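Local coordinates for water-soluble chlorophyll protein (Brassicaceae, PDB 5HPZ) that binds chlorophyll a in a water-soluble tetramer and, as a member of the Kunitz inhibitor family, may also inhibit endopeptidases, at residues A[31-45]-A[82-94]. Sequence-based numbering, arbitrary orientation.
Sequences VPAAINILPFCPLGI and FRSEIWPVCNELS. With 68G (13'2-hydroxyl-Chlorophyll a), chain C.
Cys41 and Cys90 are joined by a disulfide, SG to SG 2.0 Å, with a chi3 of -92°. It ties the loop that follows strand 30-33 to the loop between strands 78-82 and 97-99. Leu43 CG packs on Cys90 SG at 3.8 Å. The same sulfur lies at the edge of the Phe40 ring, a Cys sulfur-aromatic contact. Phe40 CE1 also meets Val89 CB at 4.0 Å, the two side chains crossing at about a right angle. Leu93 CD1 touches Pro42 CB. Further along, Pro32 sits over one face of the Phe82 ring in a CH-pi contact, its CG 4.1 Å from the centroid. Ile45 CG1 comes to the edge of that ring.

Both segments belong to the beta-trefoil of the Kunitz family, and here they line the chlorophyll pocket. The central magnesium is bound by the backbone Pro32 O at 2.5 Å. Val31 and Ala33 lie against the macrocycle beside it. With CG of Trp87 anti to the backbone N (chi1 -160°), the indole swings toward the pigment, and one face takes its CMC methyl. Its CH2 atom reaches Pro32 CG at 3.9 Å, and CZ2 meets Leu43 CD1. A serine in place of Trp87 would probably leave that methyl, Pro32 and Leu43 without their shared packing surface. Asn91 ND2 donates a hydrogen bond to Trp87 O (2.7 Å).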
# COMPACT_ATOMS: atom_id res chain seq x y z
N VAL A 31 9.52 5.86 14.92
CA VAL A 31 8.21 5.28 14.68
C VAL A 31 8.43 3.93 14.02
O VAL A 31 9.47 3.71 13.34
CB VAL A 31 7.30 6.14 13.77
CG1 VAL A 31 7.05 7.48 14.45
CG2 VAL A 31 7.87 6.25 12.34
N PRO A 32 7.50 3.01 14.24
CA PRO A 32 7.51 1.79 13.41
C PRO A 32 7.26 2.09 11.94
O PRO A 32 6.45 2.99 11.61
CB PRO A 32 6.32 0.98 13.94
CG PRO A 32 5.97 1.59 15.23
CD PRO A 32 6.34 3.02 15.14
N ALA A 33 7.87 1.30 11.06
CA ALA A 33 7.57 1.42 9.67
C ALA A 33 8.02 0.21 8.99
O ALA A 33 9.00 -0.38 9.40
CB ALA A 33 8.28 2.63 9.07
N ALA A 34 7.30 -0.17 7.94
CA ALA A 34 7.68 -1.32 7.20
C ALA A 34 9.02 -1.05 6.49
O ALA A 34 9.27 0.06 5.91
CB ALA A 34 6.60 -1.76 6.21
N ILE A 35 9.92 -2.01 6.65
CA ILE A 35 11.23 -1.95 5.97
C ILE A 35 11.35 -2.94 4.84
O ILE A 35 12.23 -2.82 4.03
CB ILE A 35 12.41 -2.05 6.96
CG1 ILE A 35 12.43 -3.35 7.78
CG2 ILE A 35 12.40 -0.82 7.89
CD1 ILE A 35 13.71 -3.45 8.60
N ASN A 36 10.43 -3.86 4.76
CA ASN A 36 10.30 -4.76 3.63
C ASN A 36 8.84 -4.67 3.11
O ASN A 36 7.94 -4.28 3.84
CB ASN A 36 10.66 -6.18 4.08
CG ASN A 36 12.13 -6.31 4.31
OD1 ASN A 36 12.88 -6.11 3.41
ND2 ASN A 36 12.54 -6.52 5.54
N ILE A 37 8.64 -5.03 1.86
CA ILE A 37 7.32 -4.96 1.24
C ILE A 37 6.46 -6.17 1.54
O ILE A 37 5.38 -6.07 2.10
CB ILE A 37 7.40 -4.72 -0.27
CG1 ILE A 37 8.14 -3.38 -0.51
CG2 ILE A 37 5.99 -4.74 -0.83
CD1 ILE A 37 8.42 -3.05 -1.95
N LEU A 38 6.91 -7.33 1.16
CA LEU A 38 6.09 -8.50 1.46
C LEU A 38 7.04 -9.69 1.66
O LEU A 38 7.84 -9.98 0.74
CB LEU A 38 5.16 -8.73 0.30
CG LEU A 38 3.82 -9.40 0.55
CD1 LEU A 38 2.95 -8.56 1.45
CD2 LEU A 38 3.10 -9.64 -0.77
N PRO A 39 7.01 -10.34 2.83
CA PRO A 39 6.23 -9.95 4.00
C PRO A 39 6.64 -8.58 4.61
O PRO A 39 7.76 -8.14 4.41
CB PRO A 39 6.50 -11.12 5.02
CG PRO A 39 7.82 -11.67 4.56
CD PRO A 39 7.81 -11.56 3.07
N PHE A 40 5.72 -7.86 5.24
CA PHE A 40 6.07 -6.54 5.83
C PHE A 40 6.34 -6.64 7.37
O PHE A 40 6.69 -5.63 8.01
CB PHE A 40 5.02 -5.45 5.50
CG PHE A 40 3.61 -5.91 5.70
CD1 PHE A 40 3.13 -6.14 7.00
CD2 PHE A 40 2.77 -6.14 4.62
CE1 PHE A 40 1.85 -6.62 7.20
CE2 PHE A 40 1.47 -6.58 4.81
CZ PHE A 40 1.02 -6.84 6.10
N CYS A 41 6.19 -7.84 7.92
CA CYS A 41 6.53 -8.15 9.31
C CYS A 41 7.83 -8.94 9.36
O CYS A 41 8.04 -9.76 8.51
CB CYS A 41 5.45 -9.05 9.87
SG CYS A 41 3.82 -8.31 9.86
N PRO A 42 8.66 -8.76 10.36
CA PRO A 42 8.55 -7.70 11.38
C PRO A 42 8.83 -6.31 10.85
O PRO A 42 9.56 -6.17 9.88
CB PRO A 42 9.67 -8.04 12.39
CG PRO A 42 10.65 -8.88 11.62
CD PRO A 42 9.96 -9.49 10.42
N LEU A 43 8.19 -5.32 11.44
CA LEU A 43 8.36 -3.94 11.15
C LEU A 43 9.74 -3.46 11.56
O LEU A 43 10.38 -4.01 12.50
CB LEU A 43 7.35 -3.13 11.94
CG LEU A 43 5.90 -3.40 11.59
CD1 LEU A 43 5.05 -2.60 12.53
CD2 LEU A 43 5.58 -3.00 10.13
N GLY A 44 10.18 -2.40 10.87
CA GLY A 44 11.43 -1.74 11.21
C GLY A 44 11.11 -0.52 12.01
O GLY A 44 9.94 -0.24 12.31
N ILE A 45 12.15 0.25 12.32
CA ILE A 45 12.05 1.48 13.02
C ILE A 45 12.75 2.59 12.24
O ILE A 45 13.89 2.43 11.81
CB ILE A 45 12.67 1.37 14.43
CG1 ILE A 45 12.12 0.15 15.15
CG2 ILE A 45 12.41 2.66 15.17
CD1 ILE A 45 12.78 -0.12 16.50
N PHE A 82 7.51 -0.38 22.25
CA PHE A 82 6.57 0.56 21.76
C PHE A 82 5.27 0.44 22.58
O PHE A 82 4.87 -0.67 22.92
CB PHE A 82 6.35 0.34 20.27
CG PHE A 82 7.38 1.07 19.39
CD1 PHE A 82 7.53 2.48 19.48
CD2 PHE A 82 8.15 0.39 18.49
CE1 PHE A 82 8.45 3.16 18.67
CE2 PHE A 82 9.05 1.07 17.65
CZ PHE A 82 9.19 2.45 17.75
N ARG A 83 4.67 1.58 22.87
CA ARG A 83 3.40 1.67 23.58
C ARG A 83 2.30 2.27 22.72
O ARG A 83 2.29 3.48 22.45
CB ARG A 83 3.58 2.48 24.88
CG ARG A 83 4.48 1.82 25.96
CD ARG A 83 4.25 0.31 26.19
N SER A 84 1.39 1.41 22.27
CA SER A 84 0.25 1.80 21.46
C SER A 84 -1.01 0.91 21.74
O SER A 84 -0.92 -0.27 21.60
CB SER A 84 0.63 1.63 19.98
OG SER A 84 -0.35 2.23 19.16
N GLU A 85 -2.15 1.52 22.09
CA GLU A 85 -3.44 0.86 22.10
C GLU A 85 -3.61 0.14 20.76
O GLU A 85 -3.88 -1.05 20.73
CB GLU A 85 -4.59 1.88 22.32
N ILE A 86 -3.41 0.85 19.65
CA ILE A 86 -3.65 0.22 18.36
C ILE A 86 -2.40 -0.33 17.67
O ILE A 86 -1.33 0.29 17.64
CB ILE A 86 -4.46 1.11 17.42
CG1 ILE A 86 -3.59 2.08 16.73
CG2 ILE A 86 -5.62 1.82 18.15
CD1 ILE A 86 -4.27 2.59 15.49
N TRP A 87 -2.56 -1.52 17.12
CA TRP A 87 -1.52 -2.22 16.51
C TRP A 87 -2.06 -3.15 15.43
O TRP A 87 -2.20 -4.35 15.64
CB TRP A 87 -0.75 -2.98 17.57
CG TRP A 87 0.60 -3.35 17.10
CD1 TRP A 87 0.99 -4.53 16.55
CD2 TRP A 87 1.76 -2.52 17.17
NE1 TRP A 87 2.34 -4.49 16.26
CE2 TRP A 87 2.83 -3.26 16.63
CE3 TRP A 87 2.00 -1.21 17.63
CZ2 TRP A 87 4.11 -2.75 16.54
CZ3 TRP A 87 3.30 -0.69 17.53
CH2 TRP A 87 4.31 -1.44 16.97
N PRO A 88 -2.27 -2.62 14.22
CA PRO A 88 -3.16 -3.39 13.35
C PRO A 88 -2.47 -4.40 12.44
O PRO A 88 -3.15 -5.00 11.61
CB PRO A 88 -3.82 -2.30 12.49
CG PRO A 88 -2.85 -1.15 12.51
CD PRO A 88 -2.17 -1.21 13.84
N VAL A 89 -1.15 -4.52 12.52
CA VAL A 89 -0.43 -5.54 11.77
C VAL A 89 0.64 -6.17 12.64
O VAL A 89 0.98 -5.65 13.74
CB VAL A 89 0.24 -4.97 10.51
CG1 VAL A 89 -0.83 -4.61 9.50
CG2 VAL A 89 1.13 -3.78 10.87
N CYS A 90 1.13 -7.29 12.15
CA CYS A 90 2.22 -7.99 12.75
C CYS A 90 1.90 -8.44 14.18
O CYS A 90 2.76 -8.38 15.06
CB CYS A 90 3.51 -7.15 12.71
SG CYS A 90 3.97 -6.68 11.02
N ASN A 91 0.67 -8.92 14.40
CA ASN A 91 0.17 -9.11 15.77
C ASN A 91 0.69 -10.34 16.50
O ASN A 91 0.63 -10.43 17.71
CB ASN A 91 -1.34 -9.18 15.71
CG ASN A 91 -1.93 -7.84 15.44
OD1 ASN A 91 -2.58 -7.61 14.39
ND2 ASN A 91 -1.69 -6.92 16.37
N GLU A 92 1.15 -11.31 15.75
CA GLU A 92 1.79 -12.47 16.31
C GLU A 92 3.19 -12.15 16.82
O GLU A 92 3.86 -13.06 17.31
CB GLU A 92 1.87 -13.59 15.25
CG GLU A 92 2.72 -13.26 14.00
CD GLU A 92 2.38 -11.91 13.31
OE1 GLU A 92 1.24 -11.41 13.43
OE2 GLU A 92 3.26 -11.30 12.66
N LEU A 93 3.66 -10.89 16.71
CA LEU A 93 4.98 -10.52 17.25
C LEU A 93 4.79 -9.47 18.29
O LEU A 93 3.86 -8.69 18.20
CB LEU A 93 5.91 -9.99 16.14
CG LEU A 93 6.36 -10.92 15.01
CD1 LEU A 93 7.03 -10.15 13.87
CD2 LEU A 93 7.31 -11.98 15.55
N SER A 94 5.70 -9.38 19.25
CA SER A 94 5.61 -8.32 20.26
C SER A 94 5.85 -6.92 19.70
O SER A 94 6.07 -6.73 18.53
CB SER A 94 6.64 -8.55 21.35
OG SER A 94 7.96 -8.20 20.95
C1 68G C . 6.62 10.29 6.07
C2 68G C . 5.19 10.55 5.59
C3 68G C . 4.89 10.22 4.19
C4 68G C . 6.06 9.73 3.41
C5 68G C . 3.54 10.48 3.51
C6 68G C . 2.51 9.46 3.88
C7 68G C . 2.90 8.06 3.58
C8 68G C . 1.60 7.28 3.58
C9 68G C . 0.93 7.18 4.96
C10 68G C . 1.91 5.87 3.14
C11 68G C . 1.42 5.76 1.75
C12 68G C . 1.60 4.28 1.48
C13 68G C . 2.27 4.20 0.11
C14 68G C . 1.43 4.93 -0.97
C15 68G C . 2.45 2.70 -0.21
C16 68G C . 3.57 2.49 -1.23
C17 68G C . 3.60 0.97 -1.36
C18 68G C . 4.64 0.69 -2.39
C19 68G C . 5.20 -0.69 -2.15
C20 68G C . 3.92 0.67 -3.74
O2A 68G C . 7.05 8.89 5.95
CGA 68G C . 7.99 8.71 6.92
O1A 68G C . 8.50 9.62 7.60
CBA 68G C . 8.32 7.29 7.19
CAA 68G C . 7.44 6.86 8.41
C2A 68G C . 5.91 6.73 8.07
C3A 68G C . 5.74 5.56 7.19
CMA 68G C . 4.66 5.96 6.23
C4A 68G C . 5.21 4.46 8.00
CHB 68G C . 4.93 3.23 7.60
NA 68G C . 4.97 4.97 9.19
C1A 68G C . 5.26 6.27 9.27
CHA 68G C . 4.99 6.99 10.38
CBD 68G C . 5.09 8.40 10.63
CGD 68G C . 4.34 9.19 9.67
O1D 68G C . 4.82 10.19 9.10
O2D 68G C . 3.08 8.78 9.40
CED 68G C . 2.43 9.59 8.44
O 68G C . 6.36 8.92 10.52
CAD 68G C . 4.60 8.58 11.97
OBD 68G C . 4.60 9.69 12.58
C3D 68G C . 4.19 7.36 12.45
C2D 68G C . 3.66 6.60 13.44
CMD 68G C . 3.24 7.08 14.66
C4D 68G C . 4.44 6.47 11.48
ND 68G C . 4.06 5.25 11.82
C1D 68G C . 3.56 5.31 13.06
CHD 68G C . 3.06 4.22 13.77
C4C 68G C . 2.87 2.94 13.39
NC 68G C . 3.29 2.45 12.19
MG 68G C . 4.18 3.56 10.72
C3C 68G C . 2.32 1.87 14.05
CAC 68G C . 1.71 1.87 15.43
CBC 68G C . 0.25 2.37 15.20
C2C 68G C . 2.39 0.79 13.25
CMC 68G C . 1.94 -0.44 13.58
C1C 68G C . 3.00 1.14 12.08
CHC 68G C . 3.27 0.42 10.98
C4B 68G C . 3.59 0.83 9.73
NB 68G C . 4.18 2.00 9.47
C1B 68G C . 4.37 2.13 8.15
C2B 68G C . 3.88 1.00 7.57
CMB 68G C . 3.88 0.74 6.24
C3B 68G C . 3.45 0.18 8.55
CAB 68G C . 2.85 -1.02 8.54
CBB 68G C . 2.95 -2.08 7.46